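PDB 4HA6: pyridoxine 4-oxidase from Mesorhizobium loti, which catalyses the FAD-dependent oxidation of pyridoxine at its 4-hydroxymethyl group to pyridoxal, as a member of the GMC oxidoreductase family. Local coordinates for residues A296-A301 against E403-I408; E315-M320 against E332-C337; G34-D39 against R79-S84. All coordinates share one frame; numbering follows the deposited sequence.

Contact 1: residues A296-A301 against E403-I408; sequences AGNLYA and EASRTI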
loop_
_atom_site.group_PDB
_atom_site.type_symbol
_atom_site.label_atom_id
_atom_site.label_comp_id
_atom_site.label_asym_id
_atom_site.label_seq_id
_atom_site.Cartn_x
_atom_site.Cartn_y
_atom_site.Cartn_z
ATOM N N ALA A 296 -13.576 11.646 -1.475
ATOM C CA ALA A 296 -13.215 12.806 -0.658
ATOM C C ALA A 296 -14.096 13.997 -1.018
ATOM O O ALA A 296 -13.732 14.792 -1.884
ATOM C CB ALA A 296 -11.740 13.170 -0.869
ATOM N N GLY A 297 -15.249 14.119 -0.359
ATOM C CA GLY A 297 -15.667 13.166 0.662
ATOM C C GLY A 297 -17.079 13.494 1.099
ATOM O O GLY A 297 -17.668 14.470 0.622
ATOM N N ASN A 298 -17.644 12.672 1.975
ATOM C CA ASN A 298 -18.918 13.009 2.611
ATOM C C ASN A 298 -18.584 14.110 3.642
ATOM O O ASN A 298 -18.307 13.820 4.813
ATOM C CB ASN A 298 -19.496 11.746 3.268
ATOM C CG ASN A 298 -20.936 11.902 3.719
ATOM O OD1 ASN A 298 -21.444 11.070 4.483
ATOM N ND2 ASN A 298 -21.611 12.948 3.241
ATOM N N LEU A 299 -18.567 15.362 3.174
ATOM C CA LEU A 299 -18.049 16.515 3.919
ATOM C C LEU A 299 -19.133 17.145 4.798
ATOM O O LEU A 299 -20.215 17.476 4.297
ATOM C CB LEU A 299 -17.564 17.571 2.918
ATOM C CG LEU A 299 -16.412 18.537 3.214
ATOM C CD1 LEU A 299 -16.798 19.993 2.871
ATOM C CD2 LEU A 299 -15.861 18.401 4.630
ATOM N N TYR A 300 -18.835 17.329 6.086
ATOM C CA TYR A 300 -19.792 17.916 7.045
ATOM C C TYR A 300 -19.291 19.212 7.678
ATOM O O TYR A 300 -18.180 19.266 8.220
ATOM C CB TYR A 300 -20.102 16.921 8.174
ATOM C CG TYR A 300 -20.819 15.688 7.699
ATOM C CD1 TYR A 300 -22.208 15.643 7.680
ATOM C CD2 TYR A 300 -20.110 14.572 7.236
ATOM C CE1 TYR A 300 -22.889 14.512 7.227
ATOM C CE2 TYR A 300 -20.781 13.432 6.779
ATOM C CZ TYR A 300 -22.172 13.415 6.779
ATOM O OH TYR A 300 -22.857 12.305 6.335
ATOM N N ALA A 301 -20.116 20.252 7.638
ATOM C CA ALA A 301 -19.819 21.458 8.402
ATOM C C ALA A 301 -19.897 21.094 9.881
ATOM O O ALA A 301 -20.829 20.393 10.301
ATOM C CB ALA A 301 -20.826 22.563 8.070
ATOM N N GLU A 403 -23.649 5.600 0.421
ATOM C CA GLU A 403 -24.886 5.504 1.180
ATOM C C GLU A 403 -24.618 5.110 2.613
ATOM O O GLU A 403 -25.304 5.575 3.519
ATOM C CB GLU A 403 -25.875 4.551 0.513
ATOM C CG GLU A 403 -26.436 5.151 -0.750
ATOM C CD GLU A 403 -27.451 4.272 -1.410
ATOM O OE1 GLU A 403 -27.384 3.034 -1.214
ATOM O OE2 GLU A 403 -28.308 4.830 -2.127
ATOM N N ALA A 404 -23.619 4.261 2.826
ATOM C CA ALA A 404 -23.323 3.836 4.186
ATOM C C ALA A 404 -22.773 5.025 4.957
ATOM O O ALA A 404 -23.093 5.223 6.135
ATOM C CB ALA A 404 -22.342 2.684 4.192
ATOM N N SER A 405 -21.954 5.821 4.271
ATOM C CA SER A 405 -21.298 6.973 4.882
ATOM C C SER A 405 -22.313 8.011 5.360
ATOM O O SER A 405 -22.203 8.561 6.466
ATOM C CB SER A 405 -20.347 7.626 3.870
ATOM O OG SER A 405 -19.651 8.699 4.470
ATOM N N ARG A 406 -23.288 8.310 4.513
ATOM C CA ARG A 406 -24.278 9.310 4.878
ATOM C C ARG A 406 -25.160 8.813 6.031
ATOM O O ARG A 406 -25.477 9.586 6.932
ATOM C CB ARG A 406 -25.088 9.727 3.653
ATOM C CG ARG A 406 -24.195 10.321 2.547
ATOM C CD ARG A 406 -25.016 10.860 1.394
ATOM N NE ARG A 406 -25.722 12.070 1.787
ATOM C CZ ARG A 406 -26.834 12.505 1.206
ATOM N NH1 ARG A 406 -27.371 11.821 0.203
ATOM N NH2 ARG A 406 -27.412 13.620 1.631
ATOM N N THR A 407 -25.508 7.525 6.024
ATOM C CA THR A 407 -26.287 6.943 7.124
ATOM C C THR A 407 -25.530 7.138 8.443
ATOM O O THR A 407 -26.083 7.656 9.424
ATOM C CB THR A 407 -26.604 5.442 6.891
ATOM O OG1 THR A 407 -27.397 5.298 5.705
ATOM C CG2 THR A 407 -27.377 4.849 8.060
ATOM N N ILE A 408 -24.258 6.751 8.463
ATOM C CA ILE A 408 -23.433 6.949 9.654
ATOM C C ILE A 408 -23.305 8.437 9.975
ATOM O O ILE A 408 -23.517 8.841 11.119
ATOM C CB ILE A 408 -22.034 6.335 9.520
ATOM C CG1 ILE A 408 -22.130 4.809 9.403
ATOM C CG2 ILE A 408 -21.174 6.733 10.726
ATOM C CD1 ILE A 408 -20.843 4.139 8.957
#
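Ser405 and Asn298 are joined by a hydrogen bond of 3.0 Å from Ser405 OG to Asn298 OD1, the one bond linking the two segments. The hydroxyl lies in the plane of the amide, on a lone pair of OD1, at a C=O...O angle of 107°. Each side chain reaches the bond by placing its polar branch opposite its own backbone N, with chi1 of -169° for Asn298. OD1 is gripped a second time by its own strand: Tyr300 OH donates to Asn298 OD1 at 2.6 Å, from above the carbonyl plane. Two donors on one oxygen fix the rotation of the amide, and asparagine suits the place because its other end still has N-H groups to give. ND2 spends them on Leu423 O and on Glu421 OE1. Arg406 NE forms a salt bridge with the same Glu421, which ties the arginine to the asparagine.

The other contacts between the two segments are van der Waals. Arg406 CG packs against the amide, 3.4 Å from Asn298 OD1 and 3.7 Å from Asn298 ND2. The two side chains cross at about a right angle, guanidinium and amide planes nearly perpendicular. Tyr300 reaches over from the strand, its OH 3.6 Å from Arg406 CA, and its ring also meets His410 edge-to-face.

Strand 297-301 and helix 403-408 run nearly parallel, 19° apart, their axes 9.4 Å from each other at closest. The asparagine and serine side chains meet part-way across that gap, while the longer tyrosine and arginine flank them. Helix 392-409 here lies against the antiparallel sheet of the substrate-binding domain: Ser405 also packs on Leu358 of strand 355-362 and on Val335 of strand 333-338, while Ile408 turns to helix 152-163.

Contact 2: residues E315-M320 against E332-C337; sequences ESMAYM and EIVVGC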
loop_
_atom_site.group_PDB
_atom_site.type_symbol
_atom_site.label_atom_id
_atom_site.label_comp_id
_atom_site.label_asym_id
_atom_site.label_seq_id
_atom_site.Cartn_x
_atom_site.Cartn_y
_atom_site.Cartn_z
ATOM N N GLU A 315 -8.443 8.403 11.611
ATOM C CA GLU A 315 -8.238 7.644 12.830
ATOM C C GLU A 315 -9.004 6.332 12.894
ATOM O O GLU A 315 -8.631 5.444 13.664
ATOM C CB GLU A 315 -8.598 8.504 14.051
ATOM C CG GLU A 315 -7.901 9.855 14.091
ATOM C CD GLU A 315 -7.936 10.494 15.467
ATOM O OE1 GLU A 315 -8.728 10.037 16.320
ATOM O OE2 GLU A 315 -7.156 11.445 15.695
ATOM N N SER A 316 -10.065 6.203 12.098
ATOM C CA SER A 316 -10.948 5.039 12.224
ATOM C C SER A 316 -11.633 4.642 10.908
ATOM O O SER A 316 -12.562 5.322 10.455
ATOM C CB SER A 316 -12.009 5.315 13.300
ATOM O OG SER A 316 -12.838 4.186 13.519
ATOM N N MET A 317 -11.165 3.553 10.298
ATOM C CA MET A 317 -11.873 2.926 9.184
ATOM C C MET A 317 -12.899 1.976 9.744
ATOM O O MET A 317 -12.592 1.208 10.667
ATOM C CB MET A 317 -10.925 2.087 8.329
ATOM C CG MET A 317 -9.818 2.850 7.671
ATOM S SD MET A 317 -10.536 4.197 6.767
ATOM C CE MET A 317 -9.959 5.522 7.835
ATOM N N ALA A 318 -14.104 2.009 9.181
ATOM C CA ALA A 318 -15.114 1.014 9.503
ATOM C C ALA A 318 -15.379 0.192 8.248
ATOM O O ALA A 318 -16.009 0.685 7.309
ATOM C CB ALA A 318 -16.394 1.686 9.973
ATOM N N TYR A 319 -14.886 -1.046 8.226
ATOM C CA TYR A 319 -15.173 -1.970 7.130
ATOM C C TYR A 319 -16.494 -2.684 7.393
ATOM O O TYR A 319 -16.838 -2.948 8.547
ATOM C CB TYR A 319 -14.032 -2.985 6.993
ATOM C CG TYR A 319 -12.723 -2.286 6.763
ATOM C CD1 TYR A 319 -12.347 -1.917 5.479
ATOM C CD2 TYR A 319 -11.893 -1.939 7.826
ATOM C CE1 TYR A 319 -11.152 -1.252 5.248
ATOM C CE2 TYR A 319 -10.688 -1.261 7.609
ATOM C CZ TYR A 319 -10.337 -0.916 6.306
ATOM O OH TYR A 319 -9.165 -0.232 6.031
ATOM N N MET A 320 -17.226 -3.011 6.330
ATOM C CA MET A 320 -18.539 -3.623 6.497
ATOM C C MET A 320 -19.024 -4.261 5.197
ATOM O O MET A 320 -18.402 -4.120 4.134
ATOM C CB MET A 320 -19.546 -2.569 6.987
ATOM C CG MET A 320 -19.770 -1.417 5.997
ATOM S SD MET A 320 -20.533 0.085 6.695
ATOM C CE MET A 320 -19.116 0.861 7.472
ATOM N N GLU A 332 -16.800 -5.368 2.099
ATOM C CA GLU A 332 -17.068 -4.967 0.716
ATOM C C GLU A 332 -16.896 -3.457 0.543
ATOM O O GLU A 332 -16.520 -2.983 -0.529
ATOM C CB GLU A 332 -18.485 -5.368 0.290
ATOM C CG GLU A 332 -18.772 -6.843 0.415
ATOM C CD GLU A 332 -20.170 -7.184 -0.051
ATOM O OE1 GLU A 332 -21.145 -6.627 0.518
ATOM O OE2 GLU A 332 -20.285 -7.999 -0.992
ATOM N N ILE A 333 -17.188 -2.698 1.597
ATOM C CA ILE A 333 -16.989 -1.250 1.561
ATOM C C ILE A 333 -16.325 -0.798 2.857
ATOM O O ILE A 333 -16.141 -1.594 3.787
ATOM C CB ILE A 333 -18.322 -0.464 1.355
ATOM C CG1 ILE A 333 -19.314 -0.783 2.481
ATOM C CG2 ILE A 333 -18.949 -0.744 -0.007
ATOM C CD1 ILE A 333 -20.704 -0.172 2.289
ATOM N N VAL A 334 -15.974 0.483 2.913
ATOM C CA VAL A 334 -15.349 1.072 4.093
ATOM C C VAL A 334 -15.793 2.526 4.199
ATOM O O VAL A 334 -15.971 3.203 3.182
ATOM C CB VAL A 334 -13.799 1.002 4.011
ATOM C CG1 VAL A 334 -13.299 1.651 2.738
ATOM C CG2 VAL A 334 -13.151 1.652 5.250
ATOM N N VAL A 335 -16.033 2.988 5.423
ATOM C CA VAL A 335 -16.297 4.400 5.671
ATOM C C VAL A 335 -15.345 4.817 6.773
ATOM O O VAL A 335 -15.332 4.203 7.836
ATOM C CB VAL A 335 -17.750 4.670 6.131
ATOM C CG1 VAL A 335 -17.908 6.126 6.550
ATOM C CG2 VAL A 335 -18.740 4.326 5.028
ATOM N N GLY A 336 -14.537 5.837 6.520
ATOM C CA GLY A 336 -13.519 6.241 7.476
ATOM C C GLY A 336 -13.773 7.636 8.012
ATOM O O GLY A 336 -14.342 8.488 7.316
ATOM N N CYS A 337 -13.366 7.878 9.251
ATOM C CA CYS A 337 -13.575 9.188 9.849
ATOM C C CYS A 337 -12.341 10.071 9.672
ATOM O O CYS A 337 -11.332 9.858 10.340
ATOM C CB CYS A 337 -13.904 9.042 11.334
ATOM S SG CYS A 337 -14.162 10.628 12.150
#
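Met320 meets Ile333 with both backbone and side chain. Its CG, held between the backbone N and the carbonyl carbon (chi1 63°), lies 3.6 Å from Ile333 CG1, and the chain bends at chi3 to bring CE within 4.3 Å of Val335 CG2. A flexible, unbranched methionine can bend to follow both Ile333 and Val335. Helix 392-409 covers this face. Met320 O accepts two bonds, from Ile333 N at 3.2 Å and Glu332 N at 2.9 Å, arriving from opposite faces of its carbonyl plane. Two residues, Glu332 and Ile333, are thus set against the single Met320, a classic beta bulge. Beyond it the strands pair antiparallel in the sheet of the substrate-binding domain, and the side chain of Met317 comes within about 5 Å of the bound pyridoxamine.

Val334 points to the other face of the sheet, that of Met317 and Tyr319. Its CG2 sits over one face of the Tyr319 ring, 3.9 Å from the centroid and offset toward the rim, a CH-pi contact; the same methyl also touches Met317 CB. With an alanine in place of Tyr319, Val334 CG2 would probably lose its aromatic cover and His172 its edge-to-face partner.

Cys337 shares the face of Met320 and packs on Phe157, while its N donates to Ser316 O at 2.9 Å. Glycine suits the place of Gly336, since a CB there would collide with Met317 CE.

Contact 3: residues G34-D39 against R79-S84; sequences GEEPTD and RLIGGS. With FAD (flavin-adenine dinucleotide), chain B.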
loop_
_atom_site.group_PDB
_atom_site.type_symbol
_atom_site.label_atom_id
_atom_site.label_comp_id
_atom_site.label_asym_id
_atom_site.label_seq_id
_atom_site.Cartn_x
_atom_site.Cartn_y
_atom_site.Cartn_z
ATOM N N GLY A 34 16.865 6.639 -3.452
ATOM C CA GLY A 34 16.804 7.863 -2.669
ATOM C C GLY A 34 17.966 8.033 -1.698
ATOM O O GLY A 34 18.918 7.241 -1.699
ATOM N N GLU A 35 17.884 9.072 -0.871
ATOM C CA GLU A 35 18.902 9.352 0.137
ATOM C C GLU A 35 18.434 8.851 1.494
ATOM O O GLU A 35 17.303 8.374 1.630
ATOM C CB GLU A 35 19.165 10.856 0.220
ATOM C CG GLU A 35 19.421 11.550 -1.133
ATOM C CD GLU A 35 20.756 11.186 -1.765
ATOM O OE1 GLU A 35 21.066 11.718 -2.857
ATOM O OE2 GLU A 35 21.501 10.374 -1.180
ATOM N N GLU A 36 19.304 8.933 2.498
ATOM C CA GLU A 36 18.884 8.639 3.863
ATOM C C GLU A 36 18.023 9.812 4.326
ATOM O O GLU A 36 18.173 10.931 3.820
ATOM C CB GLU A 36 20.091 8.445 4.786
ATOM C CG GLU A 36 20.919 7.187 4.501
ATOM C CD GLU A 36 20.305 5.924 5.082
ATOM O OE1 GLU A 36 20.856 4.830 4.835
ATOM O OE2 GLU A 36 19.278 6.020 5.790
ATOM N N PRO A 37 17.102 9.563 5.270
ATOM C CA PRO A 37 16.213 10.644 5.718
ATOM C C PRO A 37 16.951 11.691 6.559
ATOM O O PRO A 37 17.892 11.340 7.274
ATOM C CB PRO A 37 15.169 9.905 6.567
ATOM C CG PRO A 37 15.877 8.683 7.053
ATOM C CD PRO A 37 16.808 8.283 5.942
ATOM N N THR A 38 16.554 12.958 6.440
ATOM C CA THR A 38 17.062 14.028 7.308
ATOM C C THR A 38 15.922 14.951 7.762
ATOM O O THR A 38 16.027 15.634 8.786
ATOM C CB THR A 38 18.157 14.890 6.621
ATOM O OG1 THR A 38 17.562 15.738 5.627
ATOM C CG2 THR A 38 19.235 14.020 5.983
ATOM N N ASP A 39 14.840 14.969 6.984
ATOM C CA ASP A 39 13.660 15.778 7.284
ATOM C C ASP A 39 12.965 15.251 8.542
ATOM O O ASP A 39 12.503 14.111 8.563
ATOM C CB ASP A 39 12.701 15.745 6.085
ATOM C CG ASP A 39 11.604 16.795 6.170
ATOM O OD1 ASP A 39 11.015 16.977 7.258
ATOM O OD2 ASP A 39 11.327 17.436 5.133
ATOM N N ARG A 79 10.800 7.938 -2.122
ATOM C CA ARG A 79 12.116 7.837 -2.776
ATOM C C ARG A 79 13.238 8.170 -1.779
ATOM O O ARG A 79 13.813 9.266 -1.811
ATOM C CB ARG A 79 12.221 8.772 -3.993
ATOM C CG ARG A 79 13.514 8.584 -4.811
ATOM C CD ARG A 79 14.017 9.898 -5.428
ATOM N NE ARG A 79 13.431 10.119 -6.744
ATOM C CZ ARG A 79 12.602 11.116 -7.045
ATOM N NH1 ARG A 79 12.273 12.018 -6.126
ATOM N NH2 ARG A 79 12.109 11.218 -8.273
ATOM N N LEU A 80 13.536 7.214 -0.903
ATOM C CA LEU A 80 14.515 7.371 0.178
ATOM C C LEU A 80 14.506 6.071 0.970
ATOM O O LEU A 80 13.600 5.235 0.791
ATOM C CB LEU A 80 14.175 8.557 1.103
ATOM C CG LEU A 80 13.011 8.471 2.099
ATOM C CD1 LEU A 80 13.017 9.672 3.041
ATOM C CD2 LEU A 80 11.658 8.347 1.388
ATOM N N ILE A 81 15.510 5.889 1.829
ATOM C CA ILE A 81 15.587 4.687 2.647
ATOM C C ILE A 81 14.306 4.588 3.474
ATOM O O ILE A 81 13.960 5.512 4.213
ATOM C CB ILE A 81 16.856 4.678 3.536
ATOM C CG1 ILE A 81 18.092 4.321 2.698
ATOM C CG2 ILE A 81 16.709 3.693 4.682
ATOM C CD1 ILE A 81 18.126 2.863 2.221
ATOM N N GLY A 82 13.576 3.487 3.306
ATOM C CA GLY A 82 12.296 3.330 3.973
ATOM C C GLY A 82 11.129 3.421 3.006
ATOM O O GLY A 82 10.019 2.961 3.315
ATOM N N GLY A 83 11.377 4.019 1.838
ATOM C CA GLY A 83 10.394 4.046 0.765
ATOM C C GLY A 83 9.080 4.735 1.101
ATOM O O GLY A 83 9.083 5.847 1.643
ATOM N N SER A 84 7.963 4.076 0.768
ATOM C CA SER A 84 6.625 4.655 0.945
ATOM C C SER A 84 6.239 4.625 2.409
ATOM O O SER A 84 5.284 5.296 2.827
ATOM C CB SER A 84 5.564 3.905 0.126
ATOM O OG SER A 84 5.768 4.038 -1.272
HETATM P PA FAD B . 8.074 0.980 -1.495
HETATM O O1A FAD B . 7.984 0.974 0.025
HETATM O O2A FAD B . 7.435 2.113 -2.249
HETATM O O5B FAD B . 9.645 0.898 -1.871
HETATM C C5B FAD B . 10.177 1.112 -3.175
HETATM C C4B FAD B . 11.602 1.596 -2.950
HETATM O O4B FAD B . 12.456 1.270 -4.052
HETATM C C3B FAD B . 11.642 3.111 -2.799
HETATM O O3B FAD B . 12.487 3.386 -1.669
HETATM C C2B FAD B . 12.264 3.616 -4.098
HETATM O O2B FAD B . 13.010 4.828 -3.892
HETATM C C1B FAD B . 13.150 2.445 -4.515
HETATM N N9A FAD B . 13.353 2.291 -5.986
HETATM C C8A FAD B . 12.412 2.391 -6.949
HETATM N N7A FAD B . 12.960 2.167 -8.174
HETATM C C5A FAD B . 14.279 1.910 -8.008
HETATM C C6A FAD B . 15.431 1.587 -8.891
HETATM N N6A FAD B . 15.276 1.482 -10.248
HETATM N N1A FAD B . 16.644 1.393 -8.298
HETATM C C2A FAD B . 16.809 1.480 -6.962
HETATM N N3A FAD B . 15.796 1.766 -6.113
HETATM C C4A FAD B . 14.528 1.989 -6.562
HETATM N N1 FAD B . -0.132 1.368 3.701
HETATM C C2 FAD B . -0.694 0.967 4.856
HETATM O O2 FAD B . -0.808 -0.261 5.068
HETATM N N3 FAD B . -1.162 1.834 5.774
HETATM C C4 FAD B . -1.081 3.166 5.610
HETATM O O4 FAD B . -1.535 3.964 6.471
HETATM C C4X FAD B . -0.474 3.685 4.363
HETATM N N5 FAD B . -0.368 5.005 4.108
HETATM C C5X FAD B . 0.209 5.452 2.965
HETATM C C6 FAD B . 0.322 6.819 2.718
HETATM C C7 FAD B . 0.922 7.277 1.549
HETATM C C7M FAD B . 1.039 8.760 1.298
HETATM C C8 FAD B . 1.450 6.302 0.554
HETATM C C8M FAD B . 2.092 6.802 -0.712
HETATM C C9 FAD B . 1.345 4.932 0.792
HETATM C C9A FAD B . 0.735 4.482 1.963
HETATM N N10 FAD B . 0.619 3.103 2.212
HETATM C C10 FAD B . 0.016 2.676 3.404
HETATM C "C1'" FAD B . 1.118 2.131 1.232
HETATM C "C2'" FAD B . 2.417 1.469 1.662
HETATM O "O2'" FAD B . 3.335 2.457 2.157
HETATM C "C3'" FAD B . 2.991 0.773 0.426
HETATM O "O3'" FAD B . 1.970 -0.068 -0.136
HETATM C "C4'" FAD B . 4.218 -0.053 0.770
HETATM O "O4'" FAD B . 5.184 0.819 1.385
HETATM C "C5'" FAD B . 4.805 -0.730 -0.473
HETATM O "O5'" FAD B . 6.148 -1.108 -0.181
HETATM P P FAD B . 7.071 -1.709 -1.343
HETATM O O1P FAD B . 8.297 -2.390 -0.745
HETATM O O2P FAD B . 6.209 -2.472 -2.328
HETATM O O3P FAD B . 7.520 -0.385 -2.128
HETATM O O HOH W 1 15.604 10.833 -0.851
#
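Ile81 and Glu36 lie against each other where two loops meet beside the FAD. Ile81 CB packs 3.6 Å from Glu36 OE2. From it CG2 leads to the same oxygen, again at 3.6 Å, whereas CG1 turns to the other one and lies 3.5 Å from Glu36 OE1. The tip, CD1, ends 4.3 Å from Glu36 OE1. A bulky beta-branched residue thus lines the carboxylate with methyl and methylene groups, while the charge of Glu36 is met by a salt bridge to Arg205. Ile81 also packs on Glu32 and Thr214.

The backbone of Ile81 is fixed as well: its N donates to Glu35 O at 3.1 Å, and a water bridges Glu35 N to Arg79 O. Ile81 and Gly82 are the corner of a type II turn from Leu80 to Gly83, in the FAD-binding domain, where strand 28-31 of the Rossmann-type parallel sheet leads through Glu32, which binds the FAD, into the loop of Gly34. At the backbone angles of Gly82 a CB would jam against the carbonyl O of Ile81, which calls for glycine, and a CB on Gly83 would run into FAD O1A. The turn delivers Ser84 to the pyrophosphate, where Ser84 N donates to FAD O1A at 3.2 Å and Ser84 OG to FAD O2A at 2.7 Å. A side chain on Gly34 would collide with Arg79 O and Leu80 N.

Contacts 1 and 2 belong to one buried block of the substrate-binding domain: their strands reach the same antiparallel sheet, and they touch where Ala404 and Ser405 of helix 392-409 pack on Ile333, Val335 and Met320. Their chemistry differs all the same. Contact 2 is strand pairing, carried by backbone bonds and apolar side chains, whereas contact 1 joins a helix to a strand through side-chain polar groups. Contact 3, with its centre about 30 Å from that of contact 2 and across the chain's centre, is only partly buried. It lacks regular secondary structure: glycines and a water fit the two loops together, and a turn brings a serine to the cofactor's phosphates.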